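Ammonium transporter (Kuenenia stuttgartiensis, PDB 6EU6) probably binds ammonium as the membrane sensor module of a histidine kinase, built on the trimeric fold of the ammonium transporter family. Local coordinates at residues I138-W142 and V366-W370; A209-T213 and F270-L274; S284-T288 and F340-Y345. All blocks are in the same frame, centred on the assembly; numbering follows the deposited sequence.

Contact 1 of 3, residues I138-W142 and V366-W370; sequences IFGHW and VAFSW
Trp142 sets the edge of its indole against one face of the Trp370 indole, an edge-to-face pair with the six-membered rings centred 4.9 Å apart and their planes at 54°. Trp142 CH2 leads, 3.7 Å from Trp370 CD2 and lying over the rim of the ring. Trp142 itself carries the carbonyl oxygen of Ile138 and the CA of Phe139, both from its own helical turn, on one face. At the edge of the Phe139 ring, near its plane, sits Val366 CG1, 4.0 Å from Phe139 CE2. Val366 CG1 also meets Trp142 CZ3 at 3.7 Å, and Phe139 CE2 touches Ala367 CB at 3.7 Å. With CG anti to the backbone N (chi1 177°), Trp370 reaches across to helix 121-144, where Ile138 CG2 comes within 3.5 Å of Trp370 CZ2 and Phe139 CB packs near Trp370 CD1. The two short segments run antiparallel at 161°, their axes 11.3 Å apart, a spacing that the large aromatic groups fill. Trp142 NE1 bonds to Leu74 O, on neither helix, whereas Trp370 NE1 reaches Ile135 O, one turn earlier on helix 121-144. No hydrogen bond joins the two segments themselves, but the Trp370 bond adds a polar tie between helices 121-144 and 353-385 to the aromatic and aliphatic contact, and both bonds probably limit how the indoles can turn.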
loop_
_atom_site.group_PDB
_atom_site.type_symbol
_atom_site.label_atom_id
_atom_site.label_comp_id
_atom_site.label_asym_id
_atom_site.label_seq_id
_atom_site.Cartn_x
_atom_site.Cartn_y
_atom_site.Cartn_z
ATOM N N ILE A 138 28.465 -10.025 -3.896
ATOM C CA ILE A 138 29.624 -10.854 -3.495
ATOM C C ILE A 138 29.570 -11.209 -2.007
ATOM O O ILE A 138 29.643 -12.378 -1.654
ATOM C CB ILE A 138 30.958 -10.173 -3.878
ATOM C CG1 ILE A 138 31.086 -10.183 -5.391
ATOM C CG2 ILE A 138 32.134 -10.913 -3.225
ATOM C CD1 ILE A 138 32.134 -9.238 -5.965
ATOM N N PHE A 139 29.346 -10.225 -1.142
ATOM C CA PHE A 139 29.003 -10.562 0.265
ATOM C C PHE A 139 27.810 -11.483 0.384
ATOM O O PHE A 139 27.809 -12.408 1.182
ATOM C CB PHE A 139 28.834 -9.331 1.183
ATOM C CG PHE A 139 28.701 -9.692 2.634
ATOM C CD1 PHE A 139 27.446 -10.015 3.183
ATOM C CD2 PHE A 139 29.817 -9.802 3.459
ATOM C CE1 PHE A 139 27.330 -10.411 4.534
ATOM C CE2 PHE A 139 29.700 -10.217 4.816
ATOM C CZ PHE A 139 28.449 -10.494 5.343
ATOM N N GLY A 140 26.821 -11.288 -0.464
ATOM C CA GLY A 140 25.661 -12.137 -0.426
ATOM C C GLY A 140 26.012 -13.581 -0.741
ATOM O O GLY A 140 25.393 -14.493 -0.221
ATOM N N HIS A 141 26.936 -13.756 -1.673
ATOM C CA HIS A 141 27.414 -15.117 -2.004
ATOM C C HIS A 141 28.061 -15.748 -0.748
ATOM O O HIS A 141 27.760 -16.887 -0.375
ATOM C CB HIS A 141 28.406 -15.090 -3.136
ATOM C CG HIS A 141 28.763 -16.448 -3.625
ATOM N ND1 HIS A 141 27.934 -17.171 -4.455
ATOM C CD2 HIS A 141 29.839 -17.244 -3.369
ATOM C CE1 HIS A 141 28.498 -18.337 -4.729
ATOM N NE2 HIS A 141 29.655 -18.401 -4.088
ATOM N N TRP A 142 28.868 -14.961 -0.058
ATOM C CA TRP A 142 29.586 -15.482 1.114
ATOM C C TRP A 142 28.630 -15.997 2.151
ATOM O O TRP A 142 28.903 -17.032 2.790
ATOM C CB TRP A 142 30.513 -14.442 1.702
ATOM C CG TRP A 142 31.536 -13.941 0.766
ATOM C CD1 TRP A 142 31.857 -14.466 -0.475
ATOM C CD2 TRP A 142 32.363 -12.797 0.937
ATOM N NE1 TRP A 142 32.826 -13.679 -1.077
ATOM C CE2 TRP A 142 33.154 -12.670 -0.209
ATOM C CE3 TRP A 142 32.501 -11.852 1.944
ATOM C CZ2 TRP A 142 34.049 -11.632 -0.372
ATOM C CZ3 TRP A 142 33.394 -10.866 1.779
ATOM C CH2 TRP A 142 34.140 -10.751 0.639
ATOM N N VAL A 366 33.581 -8.630 8.779
ATOM C CA VAL A 366 33.818 -8.812 7.356
ATOM C C VAL A 366 32.889 -7.902 6.525
ATOM O O VAL A 366 33.343 -7.275 5.606
ATOM C CB VAL A 366 33.643 -10.265 6.948
ATOM C CG1 VAL A 366 33.655 -10.405 5.424
ATOM C CG2 VAL A 366 34.750 -11.123 7.593
ATOM N N ALA A 367 31.614 -7.817 6.896
ATOM C CA ALA A 367 30.632 -6.938 6.189
ATOM C C ALA A 367 31.056 -5.474 6.231
ATOM O O ALA A 367 31.110 -4.748 5.187
ATOM C CB ALA A 367 29.207 -7.129 6.748
ATOM N N PHE A 368 31.504 -5.057 7.408
ATOM C CA PHE A 368 32.023 -3.709 7.560
ATOM C C PHE A 368 33.224 -3.521 6.712
ATOM O O PHE A 368 33.318 -2.553 5.982
ATOM C CB PHE A 368 32.291 -3.366 9.056
ATOM C CG PHE A 368 32.796 -1.997 9.261
ATOM C CD1 PHE A 368 31.925 -0.942 9.424
ATOM C CD2 PHE A 368 34.168 -1.728 9.205
ATOM C CE1 PHE A 368 32.370 0.357 9.568
ATOM C CE2 PHE A 368 34.616 -0.421 9.358
ATOM C CZ PHE A 368 33.729 0.623 9.545
ATOM N N SER A 369 34.204 -4.403 6.829
ATOM C CA SER A 369 35.478 -4.161 6.129
ATOM C C SER A 369 35.284 -4.131 4.632
ATOM O O SER A 369 35.920 -3.317 3.924
ATOM C CB SER A 369 36.518 -5.256 6.474
ATOM O OG SER A 369 36.733 -5.298 7.893
ATOM N N TRP A 370 34.481 -5.076 4.131
ATOM C CA TRP A 370 34.198 -5.142 2.715
ATOM C C TRP A 370 33.418 -3.897 2.196
ATOM O O TRP A 370 33.838 -3.260 1.243
ATOM C CB TRP A 370 33.416 -6.424 2.473
ATOM C CG TRP A 370 32.930 -6.701 1.017
ATOM C CD1 TRP A 370 31.594 -6.720 0.567
ATOM C CD2 TRP A 370 33.719 -7.097 -0.090
ATOM N NE1 TRP A 370 31.556 -7.072 -0.774
ATOM C CE2 TRP A 370 32.842 -7.275 -1.207
ATOM C CE3 TRP A 370 35.097 -7.238 -0.295
ATOM C CZ2 TRP A 370 33.309 -7.675 -2.468
ATOM C CZ3 TRP A 370 35.552 -7.644 -1.568
ATOM C CH2 TRP A 370 34.658 -7.845 -2.633
#

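Contact 2 of 3, residues A209-T213 and F270-L274; sequences ATLGT and FTAIL
Phe270 drives its ring into the 209-213 turn, and the tight part of the contact lies around it. Ala209 CB touches Phe270 CE2 at 3.7 Å, and the carbonyl of Ala209 lies over one face of the ring. Thr210 OG1 comes to the ring edge, near its plane, 3.4 Å from Phe270 CZ, while Thr213 OG1 approaches Phe270 CD1 obliquely, also at 3.4 Å. Phe270 has CG anti to its carbonyl carbon (chi1 -60°), a setting that carries the ring across to these three residues. Here Ala44 and Leu48 of a second subunit pack on Thr210 and Phe270 respectively. The looser part follows one turn along: Thr213 CG2 stands 4.1 Å from Ile273 CG2 and 4.2 Å from Leu274 CD2. This side does not open to solvent, since Tyr30 of helix 2-34 packs on Thr213 and Leu274, and Leu52 of the second subunit on Ile273. The segments run nearly parallel, at 11° with axes 11.0 Å apart, and join helices 206-226 and 266-280 beside the subunit interface. Thr213 OG1 donates to Ala209 O at 3.0 Å, tilted 29° from the carbonyl plane, and the backbone N of Thr213 reaches that oxygen from the opposite face; Thr210 OG1 pairs with Val206 O. Both hydroxyls are thus satisfied within their own helix and meet the phenyl ring by van der Waals contact alone.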
loop_
_atom_site.group_PDB
_atom_site.type_symbol
_atom_site.label_atom_id
_atom_site.label_comp_id
_atom_site.label_asym_id
_atom_site.label_seq_id
_atom_site.Cartn_x
_atom_site.Cartn_y
_atom_site.Cartn_z
ATOM N N ALA A 209 7.178 11.355 6.870
ATOM C CA ALA A 209 8.050 10.363 7.495
ATOM C C ALA A 209 7.261 9.285 8.272
ATOM O O ALA A 209 7.676 8.176 8.345
ATOM C CB ALA A 209 9.022 11.026 8.429
ATOM N N THR A 210 6.148 9.647 8.882
ATOM C CA THR A 210 5.300 8.728 9.628
ATOM C C THR A 210 4.692 7.754 8.634
ATOM O O THR A 210 4.706 6.511 8.851
ATOM C CB THR A 210 4.191 9.489 10.389
ATOM O OG1 THR A 210 4.796 10.430 11.265
ATOM C CG2 THR A 210 3.407 8.558 11.262
ATOM N N LEU A 211 4.188 8.282 7.519
ATOM C CA LEU A 211 3.621 7.393 6.512
ATOM C C LEU A 211 4.750 6.450 5.981
ATOM O O LEU A 211 4.503 5.246 5.771
ATOM C CB LEU A 211 2.935 8.153 5.379
ATOM C CG LEU A 211 1.728 9.025 5.776
ATOM C CD1 LEU A 211 1.069 9.710 4.561
ATOM C CD2 LEU A 211 0.678 8.279 6.559
ATOM N N GLY A 212 5.961 6.992 5.835
ATOM C CA GLY A 212 7.114 6.211 5.430
ATOM C C GLY A 212 7.398 5.059 6.389
ATOM O O GLY A 212 7.562 3.924 5.971
ATOM N N THR A 213 7.335 5.349 7.686
ATOM C CA THR A 213 7.596 4.317 8.686
ATOM C C THR A 213 6.564 3.219 8.560
ATOM O O THR A 213 6.893 2.060 8.564
ATOM C CB THR A 213 7.575 4.982 10.103
ATOM O OG1 THR A 213 8.590 5.999 10.150
ATOM C CG2 THR A 213 7.783 4.003 11.151
ATOM N N PHE A 270 11.405 7.405 15.221
ATOM C CA PHE A 270 11.425 6.657 13.952
ATOM C C PHE A 270 12.660 5.831 13.828
ATOM O O PHE A 270 12.611 4.640 13.468
ATOM C CB PHE A 270 11.418 7.605 12.712
ATOM C CG PHE A 270 10.204 8.532 12.608
ATOM C CD1 PHE A 270 8.951 8.090 12.808
ATOM C CD2 PHE A 270 10.361 9.824 12.199
ATOM C CE1 PHE A 270 7.838 8.915 12.730
ATOM C CE2 PHE A 270 9.265 10.665 12.106
ATOM C CZ PHE A 270 8.000 10.191 12.341
ATOM N N THR A 271 13.808 6.439 14.144
ATOM C CA THR A 271 15.087 5.704 14.099
ATOM C C THR A 271 14.975 4.401 14.870
ATOM O O THR A 271 15.426 3.372 14.436
ATOM C CB THR A 271 16.242 6.584 14.627
ATOM O OG1 THR A 271 16.365 7.699 13.782
ATOM C CG2 THR A 271 17.566 5.843 14.658
ATOM N N ALA A 272 14.430 4.468 16.076
ATOM C CA ALA A 272 14.396 3.320 16.890
ATOM C C ALA A 272 13.481 2.201 16.313
ATOM O O ALA A 272 13.827 1.029 16.387
ATOM C CB ALA A 272 13.974 3.725 18.286
ATOM N N ILE A 273 12.281 2.594 15.807
ATOM C CA ILE A 273 11.354 1.675 15.214
ATOM C C ILE A 273 12.024 0.951 14.052
ATOM O O ILE A 273 12.021 -0.266 13.999
ATOM C CB ILE A 273 10.053 2.402 14.785
ATOM C CG1 ILE A 273 9.327 2.821 16.078
ATOM C CG2 ILE A 273 9.223 1.442 13.966
ATOM C CD1 ILE A 273 8.206 3.801 15.862
ATOM N N LEU A 274 12.608 1.719 13.143
ATOM C CA LEU A 274 13.210 1.111 11.994
ATOM C C LEU A 274 14.425 0.219 12.361
ATOM O O LEU A 274 14.618 -0.835 11.753
ATOM C CB LEU A 274 13.606 2.177 10.980
ATOM C CG LEU A 274 12.596 3.093 10.343
ATOM C CD1 LEU A 274 13.312 3.790 9.165
ATOM C CD2 LEU A 274 11.427 2.315 9.862
#

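Contact 3 of 3, residues S284-T288 and F340-Y345; sequences SNMVT and FAQKSY. With MES (2-(N-morpholino)-ethanesulfonic acid), chain C.
Met286 and Tyr345 bury the most surface here, and the thioether chain lies across the phenol. Met286 CB sits over one face of the Tyr345 ring, a CH-pi contact 3.7 Å from the centroid and 20° off the normal. The chain then runs past Ala341, where Ala341 CB meets Met286 CG at 3.6 Å, and bends at chi3 (52°) to return Met286 CE to Tyr345 CD1 at 3.5 Å. Met286 SD completes an oblique Met-aromatic contact, 5.0 Å from the Tyr345 ring centroid. Val287, next in buried area, rests Val287 CG1 against Phe340 CB at 3.9 Å. The backbones are tied by one direct bond, Gln342 N to Met286 O, 2.8 Å long and almost straight at 168°, with the donor nearly on the line of the carbonyl. A water adds a second link, accepting from Thr288 N and donating to Phe340 O. At the outer end lies a bound MES, probably from the crystallisation liquor, whose O3S is in plane at the ring edge, 2.5 Å from Tyr345 OH, so short that the exact geometry is doubtful; Asn285 ND2 gives the same sulfonate a weak bond. Without the phenol, as with an alanine here, Met286 would probably lose the ring face under its CB, and its thioether would be freer to turn. Arg353 bonds to Ala341 O, and Asn241 to the carbonyl oxygens of Ser284 and Val287. The contact thus joins the loop before helix 289-312 to the one after helix 322-340 by a backbone bond beside an apolar layer, with a buffer sulfonate found at its rim.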
loop_
_atom_site.group_PDB
_atom_site.type_symbol
_atom_site.label_atom_id
_atom_site.label_comp_id
_atom_site.label_asym_id
_atom_site.label_seq_id
_atom_site.Cartn_x
_atom_site.Cartn_y
_atom_site.Cartn_z
ATOM N N SER A 284 14.048 -13.461 12.836
ATOM C CA SER A 284 12.612 -13.531 13.147
ATOM C C SER A 284 12.030 -14.938 13.007
ATOM O O SER A 284 10.973 -15.195 13.550
ATOM C CB SER A 284 11.813 -12.521 12.300
ATOM O OG SER A 284 12.096 -12.790 10.967
ATOM N N ASN A 285 12.694 -15.865 12.292
ATOM C CA ASN A 285 12.185 -17.226 12.159
ATOM C C ASN A 285 12.611 -18.139 13.318
ATOM O O ASN A 285 12.123 -19.271 13.417
ATOM C CB ASN A 285 12.702 -17.847 10.874
ATOM C CG ASN A 285 14.246 -17.969 10.858
ATOM O OD1 ASN A 285 14.990 -17.086 11.326
ATOM N ND2 ASN A 285 14.722 -19.052 10.314
ATOM N N MET A 286 13.468 -17.664 14.205
ATOM C CA MET A 286 14.109 -18.562 15.187
ATOM C C MET A 286 14.010 -18.138 16.596
ATOM O O MET A 286 14.594 -18.791 17.474
ATOM C CB MET A 286 15.590 -18.843 14.829
ATOM C CG MET A 286 16.513 -17.685 14.670
ATOM S SD MET A 286 18.148 -18.044 13.869
ATOM C CE MET A 286 17.647 -18.832 12.443
ATOM N N VAL A 287 13.239 -17.088 16.838
ATOM C CA VAL A 287 13.061 -16.551 18.195
ATOM C C VAL A 287 11.590 -16.615 18.548
ATOM O O VAL A 287 10.750 -16.809 17.676
ATOM C CB VAL A 287 13.606 -15.119 18.368
ATOM C CG1 VAL A 287 15.052 -15.051 17.926
ATOM C CG2 VAL A 287 12.788 -14.050 17.598
ATOM N N THR A 288 11.307 -16.513 19.835
ATOM C CA THR A 288 9.947 -16.439 20.380
ATOM C C THR A 288 9.479 -14.962 20.389
ATOM O O THR A 288 10.297 -14.036 20.383
ATOM C CB THR A 288 9.902 -16.963 21.872
ATOM O OG1 THR A 288 10.729 -16.125 22.699
ATOM C CG2 THR A 288 10.345 -18.438 22.014
ATOM N N PHE A 340 19.674 -15.227 21.197
ATOM C CA PHE A 340 18.237 -15.496 21.326
ATOM C C PHE A 340 17.681 -16.615 20.527
ATOM O O PHE A 340 16.550 -17.123 20.839
ATOM C CB PHE A 340 17.397 -14.227 20.989
ATOM C CG PHE A 340 17.563 -13.125 21.963
ATOM C CD1 PHE A 340 16.874 -13.139 23.149
ATOM C CD2 PHE A 340 18.439 -12.120 21.752
ATOM C CE1 PHE A 340 17.056 -12.138 24.071
ATOM C CE2 PHE A 340 18.620 -11.108 22.641
ATOM C CZ PHE A 340 17.923 -11.093 23.824
ATOM N N ALA A 341 18.361 -16.995 19.472
ATOM C CA ALA A 341 17.844 -18.000 18.593
ATOM C C ALA A 341 17.661 -19.336 19.312
ATOM O O ALA A 341 18.430 -19.665 20.229
ATOM C CB ALA A 341 18.738 -18.194 17.393
ATOM N N GLN A 342 16.614 -20.050 18.904
ATOM C CA GLN A 342 16.373 -21.421 19.310
ATOM C C GLN A 342 17.589 -22.274 18.964
ATOM O O GLN A 342 18.116 -22.222 17.840
ATOM C CB GLN A 342 15.119 -21.956 18.613
ATOM C CG GLN A 342 14.587 -23.222 19.235
ATOM C CD GLN A 342 14.350 -23.007 20.713
ATOM O OE1 GLN A 342 13.671 -22.046 21.089
ATOM N NE2 GLN A 342 14.951 -23.859 21.568
ATOM N N LYS A 343 18.033 -23.083 19.916
ATOM C CA LYS A 343 19.292 -23.816 19.730
ATOM C C LYS A 343 19.367 -24.695 18.483
ATOM O O LYS A 343 20.374 -24.735 17.847
ATOM C CB LYS A 343 19.735 -24.551 21.005
ATOM C CG LYS A 343 20.574 -23.644 21.911
ATOM C CD LYS A 343 21.373 -24.327 23.034
ATOM C CE LYS A 343 22.887 -24.459 22.792
ATOM N NZ LYS A 343 23.700 -23.966 23.949
ATOM N N SER A 344 18.282 -25.300 18.056
ATOM C CA SER A 344 18.257 -26.079 16.821
ATOM C C SER A 344 18.648 -25.320 15.574
ATOM O O SER A 344 18.941 -25.938 14.521
ATOM C CB SER A 344 16.831 -26.663 16.590
ATOM O OG SER A 344 15.807 -25.735 16.957
ATOM N N TYR A 345 18.591 -23.978 15.631
ATOM C CA TYR A 345 19.003 -23.173 14.484
ATOM C C TYR A 345 20.499 -22.829 14.413
ATOM O O TYR A 345 20.998 -22.359 13.366
ATOM C CB TYR A 345 18.182 -21.868 14.456
ATOM C CG TYR A 345 16.794 -22.113 14.018
ATOM C CD1 TYR A 345 16.494 -22.080 12.678
ATOM C CD2 TYR A 345 15.813 -22.399 14.917
ATOM C CE1 TYR A 345 15.228 -22.316 12.241
ATOM C CE2 TYR A 345 14.527 -22.633 14.492
ATOM C CZ TYR A 345 14.266 -22.561 13.143
ATOM O OH TYR A 345 13.049 -22.830 12.648
HETATM O O1 MES C . 16.431 -21.071 4.070
HETATM C C2 MES C . 16.970 -21.063 5.401
HETATM C C3 MES C . 15.926 -21.529 6.397
HETATM N N4 MES C . 14.655 -20.810 6.232
HETATM C C5 MES C . 14.172 -20.659 4.841
HETATM C C6 MES C . 15.294 -20.220 3.935
HETATM C C7 MES C . 13.584 -21.535 6.955
HETATM C C8 MES C . 13.564 -21.120 8.422
HETATM S S MES C . 12.422 -21.909 9.348
HETATM O O1S MES C . 11.823 -20.929 10.292
HETATM O O2S MES C . 11.394 -22.604 8.520
HETATM O O3S MES C . 13.111 -22.934 10.163
HETATM O O HOH W 1 14.055 -17.029 21.458
#

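In the fold
From the N terminus, the chain first enters contact 1 on helix 121-144 and returns to it only at helix 353-385, closing a long, mainly helical loop. Contacts 2 and 3 both nest inside that loop, in series: contact 2 ties helix 206-226 to helix 266-280, and contact 3 then opens in the loop after helix 266-280 and closes beyond helix 322-340, around helices 289-312 and 322-340. Contacts 1 and 2 lie on opposite sides of the chain's centre, their own centres 27 Å apart. None touches another; contacts 2 and 3 come nearest, about 12 Å between nearest atoms. Contact 2 alone meets a neighbouring subunit.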